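Local coordinates for protein transglutaminase-like enzymes, putative cysteine protease (Cytophaga hutchinsonii, PDB 3ISR) that is probably a cysteine hydrolase of the transglutaminase-like superfamily, perhaps acting as a protease, at residues I57-Y62 with R68-K73; N33-R38 with E47-T52; L117-S120 with Q124-K127. One frame throughout, in Å; residues are numbered along the deposited sequence.

Contact 1: residues I57-Y62 with R68-K73; sequences IEEFSY and RFVRLK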
loop_
_atom_site.group_PDB
_atom_site.type_symbol
_atom_site.label_atom_id
_atom_site.label_comp_id
_atom_site.label_asym_id
_atom_site.label_seq_id
_atom_site.Cartn_x
_atom_site.Cartn_y
_atom_site.Cartn_z
ATOM N N ILE B 57 38.746 9.101 -3.150
ATOM C CA ILE B 57 37.740 8.576 -2.225
ATOM C C ILE B 57 37.840 9.274 -0.863
ATOM O O ILE B 57 38.937 9.574 -0.406
ATOM C CB ILE B 57 37.824 7.018 -2.147
ATOM C CG1 ILE B 57 36.689 6.438 -1.299
ATOM C CG2 ILE B 57 39.199 6.550 -1.658
ATOM C CD1 ILE B 57 36.272 5.052 -1.736
ATOM N N GLU B 58 36.695 9.571 -0.243
ATOM C CA GLU B 58 36.660 10.252 1.055
ATOM C C GLU B 58 35.799 9.475 2.049
ATOM O O GLU B 58 34.694 9.040 1.712
ATOM C CB GLU B 58 36.107 11.682 0.904
ATOM C CG GLU B 58 36.167 12.526 2.199
ATOM C CD GLU B 58 35.115 13.645 2.276
ATOM O OE1 GLU B 58 34.359 13.868 1.304
ATOM O OE2 GLU B 58 35.040 14.308 3.325
ATOM N N GLU B 59 36.319 9.301 3.265
ATOM C CA GLU B 59 35.561 8.692 4.361
ATOM C C GLU B 59 34.885 9.768 5.201
ATOM O O GLU B 59 35.491 10.789 5.498
ATOM C CB GLU B 59 36.453 7.835 5.269
ATOM C CG GLU B 59 35.646 7.162 6.419
ATOM C CD GLU B 59 36.503 6.390 7.423
ATOM O OE1 GLU B 59 37.585 5.895 7.028
ATOM O OE2 GLU B 59 36.074 6.256 8.598
ATOM N N PHE B 60 33.628 9.542 5.575
ATOM C CA PHE B 60 32.915 10.440 6.499
ATOM C C PHE B 60 31.942 9.645 7.370
ATOM O O PHE B 60 31.657 8.478 7.095
ATOM C CB PHE B 60 32.174 11.547 5.734
ATOM C CG PHE B 60 30.948 11.062 4.973
ATOM C CD1 PHE B 60 31.070 10.517 3.691
ATOM C CD2 PHE B 60 29.676 11.163 5.541
ATOM C CE1 PHE B 60 29.947 10.078 2.987
ATOM C CE2 PHE B 60 28.547 10.722 4.852
ATOM C CZ PHE B 60 28.677 10.184 3.574
ATOM N N SER B 61 31.429 10.284 8.419
ATOM C CA SER B 61 30.388 9.688 9.240
ATOM C C SER B 61 29.315 10.729 9.510
ATOM O O SER B 61 29.577 11.933 9.410
ATOM C CB SER B 61 30.955 9.173 10.574
ATOM O OG SER B 61 31.790 8.023 10.385
ATOM N N TYR B 62 28.108 10.269 9.846
ATOM C CA TYR B 62 27.094 11.186 10.382
ATOM C C TYR B 62 27.539 11.626 11.782
ATOM O O TYR B 62 28.461 11.053 12.352
ATOM C CB TYR B 62 25.720 10.513 10.470
ATOM C CG TYR B 62 25.123 10.026 9.168
ATOM C CD1 TYR B 62 25.582 10.495 7.934
ATOM C CD2 TYR B 62 24.050 9.127 9.176
ATOM C CE1 TYR B 62 25.024 10.044 6.743
ATOM C CE2 TYR B 62 23.470 8.684 7.990
ATOM C CZ TYR B 62 23.966 9.150 6.775
ATOM O OH TYR B 62 23.395 8.723 5.591
ATOM N N ARG B 68 30.881 4.057 9.019
ATOM C CA ARG B 68 31.962 4.708 8.311
ATOM C C ARG B 68 31.596 4.659 6.855
ATOM O O ARG B 68 31.604 3.586 6.245
ATOM C CB ARG B 68 33.280 3.951 8.521
ATOM C CG ARG B 68 33.736 3.948 9.967
ATOM C CD ARG B 68 34.913 3.007 10.178
ATOM N NE ARG B 68 36.093 3.450 9.443
ATOM C CZ ARG B 68 37.160 2.692 9.177
ATOM N NH1 ARG B 68 37.224 1.428 9.581
ATOM N NH2 ARG B 68 38.186 3.213 8.507
ATOM N N PHE B 69 31.272 5.816 6.296
ATOM C CA PHE B 69 30.909 5.894 4.889
ATOM C C PHE B 69 32.113 6.303 4.052
ATOM O O PHE B 69 32.981 7.014 4.539
ATOM C CB PHE B 69 29.785 6.912 4.705
ATOM C CG PHE B 69 28.489 6.517 5.373
ATOM C CD1 PHE B 69 27.733 5.452 4.877
ATOM C CD2 PHE B 69 28.020 7.223 6.478
ATOM C CE1 PHE B 69 26.516 5.074 5.476
ATOM C CE2 PHE B 69 26.801 6.878 7.095
ATOM C CZ PHE B 69 26.036 5.788 6.588
ATOM N N VAL B 70 32.169 5.844 2.803
ATOM C CA VAL B 70 33.175 6.346 1.866
ATOM C C VAL B 70 32.483 6.739 0.581
ATOM O O VAL B 70 31.580 6.040 0.117
ATOM C CB VAL B 70 34.328 5.326 1.561
ATOM C CG1 VAL B 70 35.199 5.090 2.802
ATOM C CG2 VAL B 70 33.774 4.023 1.042
ATOM N N ARG B 71 32.898 7.853 0.000
ATOM C CA ARG B 71 32.249 8.304 -1.216
ATOM C C ARG B 71 33.227 8.666 -2.317
ATOM O O ARG B 71 34.339 9.140 -2.053
ATOM C CB ARG B 71 31.289 9.463 -0.944
ATOM C CG ARG B 71 31.913 10.623 -0.231
ATOM C CD ARG B 71 30.926 11.796 -0.093
ATOM N NE ARG B 71 31.462 12.761 0.854
ATOM C CZ ARG B 71 30.783 13.785 1.358
ATOM N NH1 ARG B 71 31.374 14.600 2.217
ATOM N NH2 ARG B 71 29.517 13.996 0.997
ATOM N N LEU B 72 32.780 8.435 -3.546
ATOM C CA LEU B 72 33.554 8.710 -4.745
ATOM C C LEU B 72 32.591 8.998 -5.872
ATOM O O LEU B 72 31.409 8.637 -5.792
ATOM C CB LEU B 72 34.429 7.500 -5.114
ATOM C CG LEU B 72 33.791 6.138 -5.409
ATOM C CD1 LEU B 72 33.156 6.093 -6.795
ATOM C CD2 LEU B 72 34.889 5.066 -5.313
ATOM N N LYS B 73 33.086 9.652 -6.918
ATOM C CA LYS B 73 32.288 9.849 -8.119
ATOM C C LYS B 73 32.942 9.133 -9.301
ATOM O O LYS B 73 34.167 9.008 -9.357
ATOM C CB LYS B 73 32.040 11.342 -8.397
ATOM C CG LYS B 73 33.289 12.201 -8.587
ATOM C CD LYS B 73 32.937 13.687 -8.738
ATOM C CE LYS B 73 33.984 14.389 -9.613
ATOM N NZ LYS B 73 34.009 15.878 -9.452
#

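Contact 2: residues N33-R38 with E47-T52; sequences NVHALR and ESLIVT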
loop_
_atom_site.group_PDB
_atom_site.type_symbol
_atom_site.label_atom_id
_atom_site.label_comp_id
_atom_site.label_asym_id
_atom_site.label_seq_id
_atom_site.Cartn_x
_atom_site.Cartn_y
_atom_site.Cartn_z
ATOM N N ASN B 33 29.154 1.658 2.322
ATOM C CA ASN B 33 29.336 1.334 3.724
ATOM C C ASN B 33 29.862 -0.077 3.869
ATOM O O ASN B 33 29.067 -1.021 4.026
ATOM C CB ASN B 33 28.024 1.491 4.486
ATOM C CG ASN B 33 28.208 1.380 5.973
ATOM O OD1 ASN B 33 29.282 1.705 6.525
ATOM N ND2 ASN B 33 27.169 0.919 6.642
ATOM N N VAL B 34 31.195 -0.215 3.785
ATOM C CA VAL B 34 31.852 -1.527 3.812
ATOM C C VAL B 34 32.902 -1.705 4.918
ATOM O O VAL B 34 33.227 -2.839 5.276
ATOM C CB VAL B 34 32.468 -1.928 2.412
ATOM C CG1 VAL B 34 31.400 -1.884 1.314
ATOM C CG2 VAL B 34 33.651 -1.037 2.051
ATOM N N HIS B 35 33.437 -0.597 5.442
ATOM C CA HIS B 35 34.416 -0.615 6.532
ATOM C C HIS B 35 33.866 -1.176 7.841
ATOM O O HIS B 35 32.716 -0.885 8.220
ATOM C CB HIS B 35 34.875 0.804 6.820
ATOM C CG HIS B 35 35.836 1.338 5.812
ATOM N ND1 HIS B 35 35.440 1.739 4.554
ATOM C CD2 HIS B 35 37.176 1.524 5.869
ATOM C CE1 HIS B 35 36.501 2.149 3.878
ATOM N NE2 HIS B 35 37.565 2.028 4.654
ATOM N N ALA B 36 34.697 -1.925 8.561
ATOM C CA ALA B 36 34.335 -2.348 9.909
ATOM C C ALA B 36 34.301 -1.123 10.807
ATOM O O ALA B 36 35.061 -0.176 10.596
ATOM C CB ALA B 36 35.325 -3.382 10.450
ATOM N N LEU B 37 33.388 -1.110 11.775
ATOM C CA LEU B 37 33.296 0.012 12.697
ATOM C C LEU B 37 34.391 -0.113 13.758
ATOM O O LEU B 37 34.804 -1.222 14.092
ATOM C CB LEU B 37 31.920 0.024 13.382
ATOM C CG LEU B 37 31.441 1.344 14.001
ATOM C CD1 LEU B 37 31.280 2.476 12.979
ATOM C CD2 LEU B 37 30.132 1.136 14.760
ATOM N N ARG B 38 34.854 1.033 14.257
ATOM C CA ARG B 38 35.728 1.114 15.429
ATOM C C ARG B 38 34.889 1.502 16.628
ATOM O O ARG B 38 34.249 2.565 16.627
ATOM C CB ARG B 38 36.785 2.188 15.234
ATOM C CG ARG B 38 37.875 1.808 14.282
ATOM C CD ARG B 38 39.039 2.766 14.441
ATOM N NE ARG B 38 40.161 2.373 13.598
ATOM C CZ ARG B 38 40.310 2.753 12.335
ATOM N NH1 ARG B 38 39.408 3.542 11.769
ATOM N NH2 ARG B 38 41.364 2.344 11.634
ATOM N N GLU B 47 43.627 -2.612 8.182
ATOM C CA GLU B 47 42.688 -2.544 7.056
ATOM C C GLU B 47 43.319 -1.950 5.794
ATOM O O GLU B 47 44.244 -1.142 5.873
ATOM C CB GLU B 47 41.408 -1.767 7.431
ATOM C CG GLU B 47 41.608 -0.266 7.633
ATOM C CD GLU B 47 40.323 0.477 7.976
ATOM O OE1 GLU B 47 39.261 -0.164 8.126
ATOM O OE2 GLU B 47 40.378 1.715 8.106
ATOM N N SER B 48 42.787 -2.344 4.640
ATOM C CA SER B 48 43.225 -1.821 3.343
ATOM C C SER B 48 42.036 -1.639 2.372
ATOM O O SER B 48 41.183 -2.527 2.255
ATOM C CB SER B 48 44.287 -2.759 2.740
ATOM O OG SER B 48 44.525 -2.463 1.374
ATOM N N LEU B 49 41.989 -0.491 1.694
ATOM C CA LEU B 49 40.942 -0.175 0.720
ATOM C C LEU B 49 41.542 0.177 -0.647
ATOM O O LEU B 49 42.286 1.153 -0.769
ATOM C CB LEU B 49 40.072 0.991 1.228
ATOM C CG LEU B 49 38.925 1.451 0.334
ATOM C CD1 LEU B 49 37.766 0.454 0.412
ATOM C CD2 LEU B 49 38.471 2.837 0.762
ATOM N N ILE B 50 41.232 -0.629 -1.666
ATOM C CA ILE B 50 41.793 -0.447 -3.013
ATOM C C ILE B 50 40.704 -0.222 -4.052
ATOM O O ILE B 50 39.804 -1.048 -4.195
ATOM C CB ILE B 50 42.636 -1.683 -3.467
ATOM C CG1 ILE B 50 43.717 -2.046 -2.432
ATOM C CG2 ILE B 50 43.233 -1.466 -4.870
ATOM C CD1 ILE B 50 44.638 -0.887 -2.019
ATOM N N VAL B 51 40.805 0.883 -4.785
ATOM C CA VAL B 51 39.901 1.169 -5.906
ATOM C C VAL B 51 40.644 0.913 -7.237
ATOM O O VAL B 51 41.763 1.393 -7.430
ATOM C CB VAL B 51 39.343 2.619 -5.833
ATOM C CG1 VAL B 51 38.389 2.896 -6.991
ATOM C CG2 VAL B 51 38.605 2.865 -4.489
ATOM N N THR B 52 40.032 0.143 -8.135
ATOM C CA THR B 52 40.605 -0.114 -9.464
ATOM C C THR B 52 39.697 0.441 -10.555
ATOM O O THR B 52 38.585 -0.038 -10.699
ATOM C CB THR B 52 40.783 -1.623 -9.714
ATOM O OG1 THR B 52 41.610 -2.178 -8.689
ATOM C CG2 THR B 52 41.424 -1.885 -11.098
#

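Contact 3: residues L117-S120 with Q124-K127; sequences LFPS and QSDK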
loop_
_atom_site.group_PDB
_atom_site.type_symbol
_atom_site.label_atom_id
_atom_site.label_comp_id
_atom_site.label_asym_id
_atom_site.label_seq_id
_atom_site.Cartn_x
_atom_site.Cartn_y
_atom_site.Cartn_z
ATOM N N LEU B 117 12.715 4.136 19.323
ATOM C CA LEU B 117 11.334 3.772 19.604
ATOM C C LEU B 117 10.394 4.168 18.452
ATOM O O LEU B 117 9.225 3.767 18.429
ATOM C CB LEU B 117 10.871 4.479 20.897
ATOM C CG LEU B 117 11.441 3.946 22.225
ATOM C CD1 LEU B 117 11.277 4.980 23.361
ATOM C CD2 LEU B 117 10.776 2.616 22.596
ATOM N N PHE B 118 10.877 4.994 17.528
ATOM C CA PHE B 118 10.006 5.622 16.526
ATOM C C PHE B 118 10.026 4.935 15.173
ATOM O O PHE B 118 11.010 4.273 14.828
ATOM C CB PHE B 118 10.319 7.117 16.410
ATOM C CG PHE B 118 9.968 7.859 17.665
ATOM C CD1 PHE B 118 8.650 8.181 17.942
ATOM C CD2 PHE B 118 10.944 8.134 18.610
ATOM C CE1 PHE B 118 8.302 8.845 19.150
ATOM C CE2 PHE B 118 10.627 8.785 19.805
ATOM C CZ PHE B 118 9.314 9.140 20.080
ATOM N N PRO B 119 8.915 5.040 14.424
ATOM C CA PRO B 119 8.882 4.409 13.096
ATOM C C PRO B 119 9.942 5.025 12.193
ATOM O O PRO B 119 10.300 6.213 12.365
ATOM C CB PRO B 119 7.492 4.758 12.557
ATOM C CG PRO B 119 6.709 5.369 13.711
ATOM C CD PRO B 119 7.677 5.778 14.762
ATOM N N SER B 120 10.420 4.248 11.226
ATOM C CA SER B 120 11.364 4.737 10.239
ATOM C C SER B 120 10.901 4.297 8.840
ATOM O O SER B 120 9.870 3.641 8.726
ATOM C CB SER B 120 12.752 4.183 10.558
ATOM O OG SER B 120 12.731 2.774 10.577
ATOM N N GLN B 124 7.532 0.480 9.779
ATOM C CA GLN B 124 6.304 1.260 10.064
ATOM C C GLN B 124 5.604 0.712 11.297
ATOM O O GLN B 124 4.503 0.123 11.231
ATOM C CB GLN B 124 5.372 1.265 8.848
ATOM C CG GLN B 124 6.041 1.714 7.522
ATOM C CD GLN B 124 6.488 0.536 6.668
ATOM O OE1 GLN B 124 6.971 -0.489 7.184
ATOM N NE2 GLN B 124 6.322 0.666 5.349
ATOM N N SER B 125 6.262 0.901 12.437
ATOM C CA SER B 125 5.834 0.314 13.687
ATOM C C SER B 125 4.501 0.886 14.101
ATOM O O SER B 125 3.689 0.215 14.742
ATOM C CB SER B 125 6.889 0.554 14.784
ATOM O OG SER B 125 7.405 1.882 14.728
ATOM N N ASP B 126 4.252 2.122 13.689
ATOM C CA ASP B 126 2.980 2.757 14.006
ATOM C C ASP B 126 1.790 2.109 13.276
ATOM O O ASP B 126 0.663 2.288 13.694
ATOM C CB ASP B 126 3.056 4.274 13.724
ATOM C CG ASP B 126 3.364 4.593 12.264
ATOM O OD1 ASP B 126 4.272 3.976 11.678
ATOM O OD2 ASP B 126 2.687 5.477 11.699
ATOM N N LYS B 127 2.022 1.381 12.186
ATOM C CA LYS B 127 0.927 0.682 11.491
ATOM C C LYS B 127 0.729 -0.742 11.993
ATOM O O LYS B 127 -0.165 -1.467 11.526
ATOM C CB LYS B 127 1.174 0.652 9.986
ATOM C CG LYS B 127 1.108 2.050 9.340
ATOM C CD LYS B 127 1.326 1.977 7.832
ATOM C CE LYS B 127 0.069 2.317 7.048
ATOM N NZ LYS B 127 0.405 2.573 5.614
HETATM O O HOH W 1 6.976 3.186 16.922
#

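Contact 1: residues I57-Y62 with R68-K73
Phe60 and Arg71 both start with CG wedged between the backbone N and the carbonyl carbon (chi1 72° and 54°), and from there the phenyl ring lies over the strand pair while the arginine, extended from CG to NE, crosses the Phe60 side chain at about a right angle. The ring is thus sandwiched. Phe69 CB sits over one face, 3.7 Å from the Phe60 ring centroid in a CH-pi contact, and over the opposite face Arg71 CZ makes a cation-pi contact 4.4 Å from that centroid. Glu58, alongside Arg71, completes the charge pairing: Glu58 OE1 takes Arg71 NE at 3.1 Å, from above the carboxylate plane, with a weak second bond from NH1. These strands, 58-60 and 69-74, form a beta hairpin at the margin of a four-stranded antiparallel sheet in the N-terminal domain, and Glu58-Arg71 and Phe60-Phe69 are its hydrogen-bonded pairs. Phe69 continues the aromatic cluster: its CE2 rests over the centre of the Tyr62 ring, 3.6 Å from Tyr62 CE1, with the two planes oblique. On the face that carries Glu59 and Val70, Glu59 reaches Arg68 side-on, one oxygen to each nitrogen. The Arg68 NE to Glu59 OE2 bond is nearly straight (176°) at 2.9 Å and in the guanidinium plane, while NH2 meets OE1 on the syn side; Arg68 NH2 also pairs with Glu47. Beside them Ile57 CD1 packs against Val70 CB at 3.8 Å and touches Leu72 CD2. The cluster's face meets the second subunit, where Leu109 O of that chain accepts a hydrogen bond from Arg71 NH2.

Contact 2: residues N33-R38 with E47-T52
His35 presents the edge of its imidazole to two residues of strand 43-52, touching Glu47 with one carbon and Leu49 with another. On the close-packed side, His35 CE1 lies 3.8 Å from Leu49 CD2, the leucine methyl arriving near the ring plane. At the neighbouring stretch of the same edge, His35 CD2 comes within 3.5 Å of Glu47 OE1, and the carboxylate stands nearly upright to the ring, the planes 78° apart. Glu47 reaches it with CG between the backbone N and the carbonyl carbon (chi1 70°), its chain extended beyond that. The other side is looser. Arg38, the exposed last residue of 33-38, sends an extended chain back toward Glu47, but Arg38 NH2 stops 3.7 Å from Glu47 OE2, a long salt bridge with the guanidinium steeply inclined to the carboxylate. No hydrogen bond joins the two segments directly. The contacts between the loop after strand 28-32 and the strand are all made by side-chain atoms, and Tyr84 of strand 78-96 mediates between them, its OH bonding both Glu47 OE1 and Ala36 N. Arg68 supplies the stronger ionic partner of Glu47 OE2 and also bonds Ala36 O. With two arginines and a tyrosine hydroxyl around it, the carboxylate of Glu47 is probably kept ionised, its charge balanced mainly by Arg68 and only distantly by Arg38.

Contact 3: residues L117-S120 with Q124-K127
A water bonded to Ser125 OG at 2.6 Å links the two segments, donating its other bond to Leu117 O at 2.8 Å. No direct hydrogen bond crosses between them; this water bridges 117-120 and 124-127. The hydroxyl is placed by its first torsion (chi1 42°), which holds OG between the backbone N and the carbonyl carbon and directs it at Pro119, where Ser125 OG lies 3.4 Å from Pro119 CA. Asp126 approaches the same proline at about a right angle, and its OD1 comes to 3.4 Å from Pro119 CB, with CG of the ring scarcely farther away. Two side-chain oxygens thus pack against the proline carbons. The two segments belong to the irregular connection between strand 78-96 and helix 129-136; the chain turns back on itself between Ser120 and Gln124 and then enters a 3-10 segment at 125-127, where Lys127 N bonds Gln124 O at 2.9 Å. The polar ends of the neighbouring residues are taken up elsewhere: Ser120 OG by Asp248 and Arg193, and the amide of Gln124 by Ser169 OG and Phe171 N. Asp126, besides touching the proline, looks into the subunit interface, where its OD1 forms a salt bridge with Arg121 of the second subunit and OD2 a hydrogen bond with Tyr122 of that same subunit. Arg121 of the second subunit also packs on Pro119.

In the fold
Contacts 1 and 2 adjoin within the N-terminal domain, their centres about 10 Å apart, and Arg68 is common to the surroundings of both. Contact 1 has the more buried middle, with Phe60, Phe69, Val70 and Arg71 shielded, and combines backbone pairing with aromatic packing and two salt bridges. Contact 2 runs from the buried His35 out to the exposed Arg38 and relies on side chains between a loop and a strand. Contact 3, on the opposite side of the chain's centre from contact 2, joins two pieces of one connection through a water and a proline. It lies about 29 Å from contact 1, centre to centre, but both border the second subunit, which touches neither segment of contact 2.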